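Local coordinates for adapter protein mecA 2 (Bacillus subtilis, PDB 3JTN), which targets unfolded and aggregated proteins, and the competence factor ComK, to the ClpC protease, and interacts with ClpC through its C-terminal domain, the part described here, at residues E18-R22 with I23-G27; E50-V53 with A54-E58; T63-I67 with Y68-E72. All blocks are in the same frame, centred on the assembly; numbering follows the deposited sequence.

The three contacts are local and follow one another along the chain of this C-terminal MecA domain. Contact 1 ends helix 10-22 and enters the loop before strand 29-33. Contact 2 lies within helix 49-59. Contact 3 starts helix 67-73. Contacts 1 and 2 have centres about 12 Å apart and touch where Leu20 CD2 meets Val55 CG2 at 3.7 Å. Contact 3 stands apart, its centre about 23 Å from that of contact 1, across the chain's centre, and about 19 Å from that of contact 2. The contacts thus end, run through and start three helices that pack on one antiparallel sheet, in the domain that interacts with ClpC.

Contact 1 of 3, residues E18-R22 with I23-G27; sequences ESLQR and IGITG
Ile25 N donates to Leu20 O (2.8 Å) and Gly24 N to Gln21 O (3.1 Å), the bond pair of a Schellman motif that ends the helix. Gly24 is the C-prime residue, and its positive phi of 71° suits a glycine. The Gly24 donor stands above the carbonyl plane of Gln21. By contrast, Ile23 N meets Ser19 O in the carbonyl plane and keeps the last helical bond.

The side chains then fold over the helix end. Ile23 CG1 lies between its backbone N and carbonyl carbon (chi1 73°), which brings it to 3.5 Å from Leu20 O. Its CG2 is anti to the carbonyl carbon, beside the backbone N, and sits over one face of the Arg22 guanidinium, 3.2 Å from NH1. The two side chains cross at about a right angle. Leu20 CB meets Ile25 CB at 4.1 Å, an ordinary apolar contact across the turn. Ser19 OG is hydrogen-bonded to Tyr59 OH.

The Ile23 carbonyl accepts a bond from His47 NE2. Leu20 rests on Leu39 and Leu41 of strand 36-41 and on Val83 of helix 82-87, and Ile25 also reaches Leu41, so the helix end lies against both sheet and C-terminal helix.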
# COMPACT_ATOMS: atom_id res chain seq x y z
N GLU A 18 4.21 -9.42 0.73
CA GLU A 18 4.48 -10.76 0.22
C GLU A 18 3.46 -11.13 -0.84
O GLU A 18 3.80 -11.72 -1.87
CB GLU A 18 4.45 -11.80 1.35
CG GLU A 18 4.66 -13.23 0.88
CD GLU A 18 5.79 -13.37 -0.13
OE1 GLU A 18 5.52 -13.78 -1.29
OE2 GLU A 18 6.95 -13.05 0.22
N SER A 19 2.21 -10.77 -0.61
CA SER A 19 1.16 -11.12 -1.54
C SER A 19 1.31 -10.25 -2.79
O SER A 19 1.26 -10.76 -3.91
CB SER A 19 -0.22 -10.93 -0.92
OG SER A 19 -0.44 -11.88 0.11
N LEU A 20 1.53 -8.96 -2.60
CA LEU A 20 1.70 -8.05 -3.74
C LEU A 20 2.88 -8.46 -4.62
O LEU A 20 2.77 -8.46 -5.85
CB LEU A 20 1.84 -6.60 -3.28
CG LEU A 20 0.67 -5.98 -2.51
CD1 LEU A 20 0.86 -4.48 -2.41
CD2 LEU A 20 -0.64 -6.31 -3.17
N GLN A 21 4.00 -8.79 -4.00
CA GLN A 21 5.15 -9.32 -4.74
C GLN A 21 4.78 -10.62 -5.46
O GLN A 21 5.21 -10.86 -6.58
CB GLN A 21 6.32 -9.55 -3.80
CG GLN A 21 7.51 -10.21 -4.47
CD GLN A 21 8.62 -10.51 -3.49
OE1 GLN A 21 9.60 -9.77 -3.41
NE2 GLN A 21 8.48 -11.59 -2.73
N ARG A 22 3.99 -11.46 -4.80
CA ARG A 22 3.53 -12.69 -5.41
C ARG A 22 2.82 -12.35 -6.74
O ARG A 22 3.05 -13.01 -7.75
CB ARG A 22 2.56 -13.43 -4.49
CG ARG A 22 2.65 -14.94 -4.57
CD ARG A 22 1.28 -15.61 -4.47
NE ARG A 22 0.79 -15.81 -5.83
CZ ARG A 22 -0.37 -15.39 -6.31
NH1 ARG A 22 -1.26 -14.76 -5.54
NH2 ARG A 22 -0.64 -15.63 -7.58
N ILE A 23 1.96 -11.33 -6.72
CA ILE A 23 1.17 -11.02 -7.91
C ILE A 23 1.81 -9.96 -8.81
O ILE A 23 1.13 -9.26 -9.56
CB ILE A 23 -0.29 -10.68 -7.57
CG1 ILE A 23 -0.40 -9.30 -6.93
CG2 ILE A 23 -0.89 -11.76 -6.63
CD1 ILE A 23 -1.81 -8.95 -6.48
N GLY A 24 3.14 -9.87 -8.73
CA GLY A 24 3.90 -8.99 -9.60
C GLY A 24 3.74 -7.49 -9.35
O GLY A 24 4.19 -6.69 -10.18
N ILE A 25 3.12 -7.10 -8.24
CA ILE A 25 3.00 -5.68 -7.89
C ILE A 25 4.14 -5.29 -6.94
O ILE A 25 4.05 -5.50 -5.73
CB ILE A 25 1.67 -5.36 -7.18
CG1 ILE A 25 0.48 -5.67 -8.08
CG2 ILE A 25 1.63 -3.92 -6.73
CD1 ILE A 25 0.77 -5.52 -9.51
N THR A 26 5.21 -4.74 -7.50
CA THR A 26 6.44 -4.52 -6.75
C THR A 26 6.59 -3.06 -6.30
O THR A 26 7.60 -2.67 -5.71
CB THR A 26 7.66 -5.01 -7.57
OG1 THR A 26 7.61 -6.44 -7.69
CG2 THR A 26 8.95 -4.63 -6.90
N GLY A 27 5.57 -2.25 -6.55
CA GLY A 27 5.65 -0.84 -6.24
C GLY A 27 4.95 -0.47 -4.95
O GLY A 27 5.23 -1.03 -3.90

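Contact 2 of 3, residues E50-V53 with A54-E58; sequences EGVV and AVLAE
Leu56 packs back on the turn before it, and its N donates to Val52 O at 2.7 Å in the carbonyl plane. Its CB lies 3.2 Å from Val53 O. CG stands anti to its own carbonyl carbon (chi1 -84°), and this turns it back along the helix. There CG meets Val52 O at 3.4 Å and Val52 CG1 at 4.3 Å. CD1 and CD2 point away from residues 50-53, into the core. The leucine as a whole packs on Ile3 and Tyr5 of strand 3-7, on Leu39 of strand 36-41 and on Leu16 of helix 10-22.

Val55 sits tightly against the same turn. Its chi1 is -26°, about midway between staggered and eclipsed, which probably costs some strain. CG1 comes within 3.0 Å of Gly51 O, and CG2 within 3.2 Å of Val52 O. The two methyls thus lie beside two successive carbonyls. Ala54 CB is just as close to the preceding turn, 3.0 Å from Glu50 O.

The backbone bonds run from residue to residue four back. Ala57 N reaches Val53 O nearly head-on, with a C=O...N angle of 172°. Val55 N to Gly51 O is longer than the others. Near the start of the helix, Glu50 OE1 is hydrogen-bonded to Thr48 OG1.

Val52 also packs on Leu41, and Val53 on Ile3 and Tyr5. This is an amphipathic alpha-helix: Val52 and Leu56, four residues apart, are buried towards the sheet, while Glu50, Ala54 and Ala57 are exposed, in an alpha+beta domain whose helices pack on an antiparallel sheet.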
# COMPACT_ATOMS: atom_id res chain seq x y z
N GLU A 50 -10.29 -4.72 -8.82
CA GLU A 50 -11.00 -5.64 -7.94
C GLU A 50 -10.05 -6.72 -7.42
O GLU A 50 -10.11 -7.09 -6.26
CB GLU A 50 -12.18 -6.29 -8.67
CG GLU A 50 -13.22 -5.31 -9.19
CD GLU A 50 -12.73 -4.51 -10.39
OE1 GLU A 50 -12.10 -5.11 -11.29
OE2 GLU A 50 -12.98 -3.29 -10.44
N GLY A 51 -9.19 -7.21 -8.30
CA GLY A 51 -8.19 -8.20 -7.94
C GLY A 51 -7.26 -7.71 -6.85
O GLY A 51 -7.14 -8.34 -5.80
N VAL A 52 -6.61 -6.58 -7.09
CA VAL A 52 -5.65 -6.05 -6.14
C VAL A 52 -6.33 -5.55 -4.87
O VAL A 52 -5.86 -5.83 -3.77
CB VAL A 52 -4.80 -4.94 -6.77
CG1 VAL A 52 -3.80 -4.40 -5.74
CG2 VAL A 52 -4.07 -5.46 -8.00
N VAL A 53 -7.43 -4.83 -5.03
CA VAL A 53 -8.20 -4.38 -3.87
C VAL A 53 -8.61 -5.55 -3.00
O VAL A 53 -8.44 -5.53 -1.79
CB VAL A 53 -9.45 -3.58 -4.28
CG1 VAL A 53 -10.52 -3.67 -3.20
CG2 VAL A 53 -9.08 -2.13 -4.54
N ALA A 54 -9.17 -6.59 -3.63
CA ALA A 54 -9.56 -7.79 -2.92
C ALA A 54 -8.43 -8.24 -2.01
O ALA A 54 -8.66 -8.54 -0.84
CB ALA A 54 -9.95 -8.89 -3.89
N VAL A 55 -7.20 -8.29 -2.53
CA VAL A 55 -6.09 -8.72 -1.70
C VAL A 55 -5.73 -7.64 -0.69
O VAL A 55 -5.34 -7.94 0.43
CB VAL A 55 -4.82 -9.14 -2.49
CG1 VAL A 55 -5.19 -9.62 -3.90
CG2 VAL A 55 -3.82 -8.03 -2.55
N LEU A 56 -5.88 -6.37 -1.09
CA LEU A 56 -5.60 -5.26 -0.17
C LEU A 56 -6.47 -5.36 1.07
O LEU A 56 -6.00 -5.12 2.18
CB LEU A 56 -5.85 -3.92 -0.84
CG LEU A 56 -4.72 -3.36 -1.70
CD1 LEU A 56 -5.04 -1.92 -2.04
CD2 LEU A 56 -3.40 -3.46 -0.96
N ALA A 57 -7.74 -5.72 0.86
CA ALA A 57 -8.74 -5.82 1.92
C ALA A 57 -8.42 -6.90 2.95
O ALA A 57 -8.88 -6.84 4.09
CB ALA A 57 -10.12 -6.06 1.33
N GLU A 58 -7.65 -7.90 2.53
CA GLU A 58 -7.22 -8.95 3.44
C GLU A 58 -6.29 -8.37 4.48
O GLU A 58 -6.19 -8.88 5.59
CB GLU A 58 -6.50 -10.07 2.68
CG GLU A 58 -7.38 -10.93 1.78
CD GLU A 58 -6.57 -11.79 0.82
OE1 GLU A 58 -5.34 -11.57 0.70
OE2 GLU A 58 -7.16 -12.69 0.17

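Contact 3 of 3, residues T63-I67 with Y68-E72; sequences TTLTI and YRLQE
Thr66 is the N-cap of helix 67-73, and its side chain accepts from Arg69 N. Thr66 OG1 is 2.7 Å from Arg69 N, and the N-H...O angle of 164° makes the bond nearly straight. OG1 lies between the backbone N and the carbonyl carbon (chi1 64°), which turns the hydroxyl over the first turn. Arg69 CB lies beside the same oxygen. OG1 also sits at the edge of the Tyr68 ring, near its plane. Thr66 O accepts a separate bond, from Leu70 N, so Thr66 grips the first turn through both side chain and backbone.

Just before the cap the loop makes an ST turn, in which Leu65 N donates to Thr63 OG1 at 3.1 Å. Leu65 is aimed at the helix. Its CD2 meets Leu70 CD2 at 3.3 Å, tighter than usual for two methyls, and the side chains cross at about a right angle. Both leucines pack on Tyr33 and Phe38 of the sheet.

Ile67 O accepts from Gln71 N at 2.7 Å. With chi1 at 81°, Gln71 CG lies between the backbone N and the carbonyl carbon and comes 3.3 Å from Ile67 O. The amide then runs across Ile67, and Gln71 NE2 comes to 3.6 Å from Ile67 CG1. Ile67 packs on Ile4 of strand 3-7 and Tyr31 of strand 29-33. A glycine in place of Ile67 would probably let the Gln71 amide swing and open a gap against Ile4 and Tyr31.

Arg69 forms a cation-pi contact with Tyr73. Glu72 CB lies over one face of the Tyr68 ring, offset toward the rim.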
# COMPACT_ATOMS: atom_id res chain seq x y z
N THR A 63 -9.89 3.59 2.83
CA THR A 63 -9.80 4.85 3.53
C THR A 63 -10.47 5.86 2.62
O THR A 63 -10.47 5.69 1.41
CB THR A 63 -8.33 5.23 3.79
OG1 THR A 63 -8.24 6.54 4.35
CG2 THR A 63 -7.53 5.17 2.50
N THR A 64 -11.08 6.89 3.21
CA THR A 64 -11.69 7.95 2.41
C THR A 64 -10.66 9.02 2.10
O THR A 64 -10.93 9.97 1.36
CB THR A 64 -12.91 8.58 3.10
OG1 THR A 64 -12.48 9.27 4.29
CG2 THR A 64 -13.95 7.52 3.47
N LEU A 65 -9.47 8.87 2.66
CA LEU A 65 -8.41 9.85 2.45
C LEU A 65 -8.19 10.09 0.97
O LEU A 65 -8.54 9.27 0.14
CB LEU A 65 -7.11 9.39 3.11
CG LEU A 65 -6.84 10.00 4.49
CD1 LEU A 65 -7.98 9.70 5.44
CD2 LEU A 65 -5.53 9.46 5.02
N THR A 66 -7.62 11.25 0.64
CA THR A 66 -7.15 11.49 -0.71
C THR A 66 -5.65 11.29 -0.71
O THR A 66 -5.01 11.32 0.35
CB THR A 66 -7.52 12.90 -1.17
OG1 THR A 66 -6.84 13.87 -0.35
CG2 THR A 66 -9.01 13.11 -1.05
N ILE A 67 -5.07 11.06 -1.89
CA ILE A 67 -3.61 10.98 -1.99
C ILE A 67 -3.06 12.38 -1.76
O ILE A 67 -1.93 12.55 -1.32
CB ILE A 67 -3.15 10.49 -3.38
CG1 ILE A 67 -1.65 10.19 -3.37
CG2 ILE A 67 -3.48 11.51 -4.46
CD1 ILE A 67 -1.29 8.85 -2.76
N TYR A 68 -3.89 13.38 -2.05
CA TYR A 68 -3.55 14.78 -1.77
C TYR A 68 -3.36 14.98 -0.27
O TYR A 68 -2.33 15.50 0.17
CB TYR A 68 -4.62 15.74 -2.30
CG TYR A 68 -4.33 17.18 -1.91
CD1 TYR A 68 -3.45 17.95 -2.66
CD2 TYR A 68 -4.87 17.73 -0.76
CE1 TYR A 68 -3.15 19.25 -2.29
CE2 TYR A 68 -4.59 19.03 -0.39
CZ TYR A 68 -3.72 19.79 -1.16
OH TYR A 68 -3.42 21.08 -0.79
N ARG A 69 -4.35 14.57 0.51
CA ARG A 69 -4.26 14.67 1.96
C ARG A 69 -3.01 13.95 2.45
O ARG A 69 -2.32 14.43 3.36
CB ARG A 69 -5.49 14.05 2.62
CG ARG A 69 -5.63 14.41 4.09
CD ARG A 69 -6.04 15.87 4.25
NE ARG A 69 -6.40 16.21 5.62
CZ ARG A 69 -5.65 16.93 6.44
NH1 ARG A 69 -4.48 17.41 6.03
NH2 ARG A 69 -6.06 17.19 7.68
N LEU A 70 -2.72 12.80 1.85
CA LEU A 70 -1.57 12.00 2.24
C LEU A 70 -0.23 12.59 1.79
O LEU A 70 0.76 12.47 2.49
CB LEU A 70 -1.72 10.56 1.71
CG LEU A 70 -2.68 9.64 2.47
CD1 LEU A 70 -2.66 8.21 1.91
CD2 LEU A 70 -2.37 9.62 3.96
N GLN A 71 -0.21 13.23 0.63
CA GLN A 71 1.06 13.72 0.10
C GLN A 71 1.44 15.11 0.61
O GLN A 71 2.62 15.44 0.71
CB GLN A 71 1.04 13.71 -1.42
CG GLN A 71 0.34 14.91 -2.02
CD GLN A 71 -0.21 14.61 -3.39
OE1 GLN A 71 -0.78 15.48 -4.04
NE2 GLN A 71 -0.04 13.36 -3.83
N GLU A 72 0.46 15.93 0.93
CA GLU A 72 0.77 17.27 1.41
C GLU A 72 0.81 17.31 2.93
O GLU A 72 1.44 18.18 3.52
CB GLU A 72 -0.22 18.30 0.86
CG GLU A 72 -0.05 19.71 1.44
CD GLU A 72 1.25 20.38 1.02
OE1 GLU A 72 1.99 20.88 1.91
OE2 GLU A 72 1.54 20.41 -0.19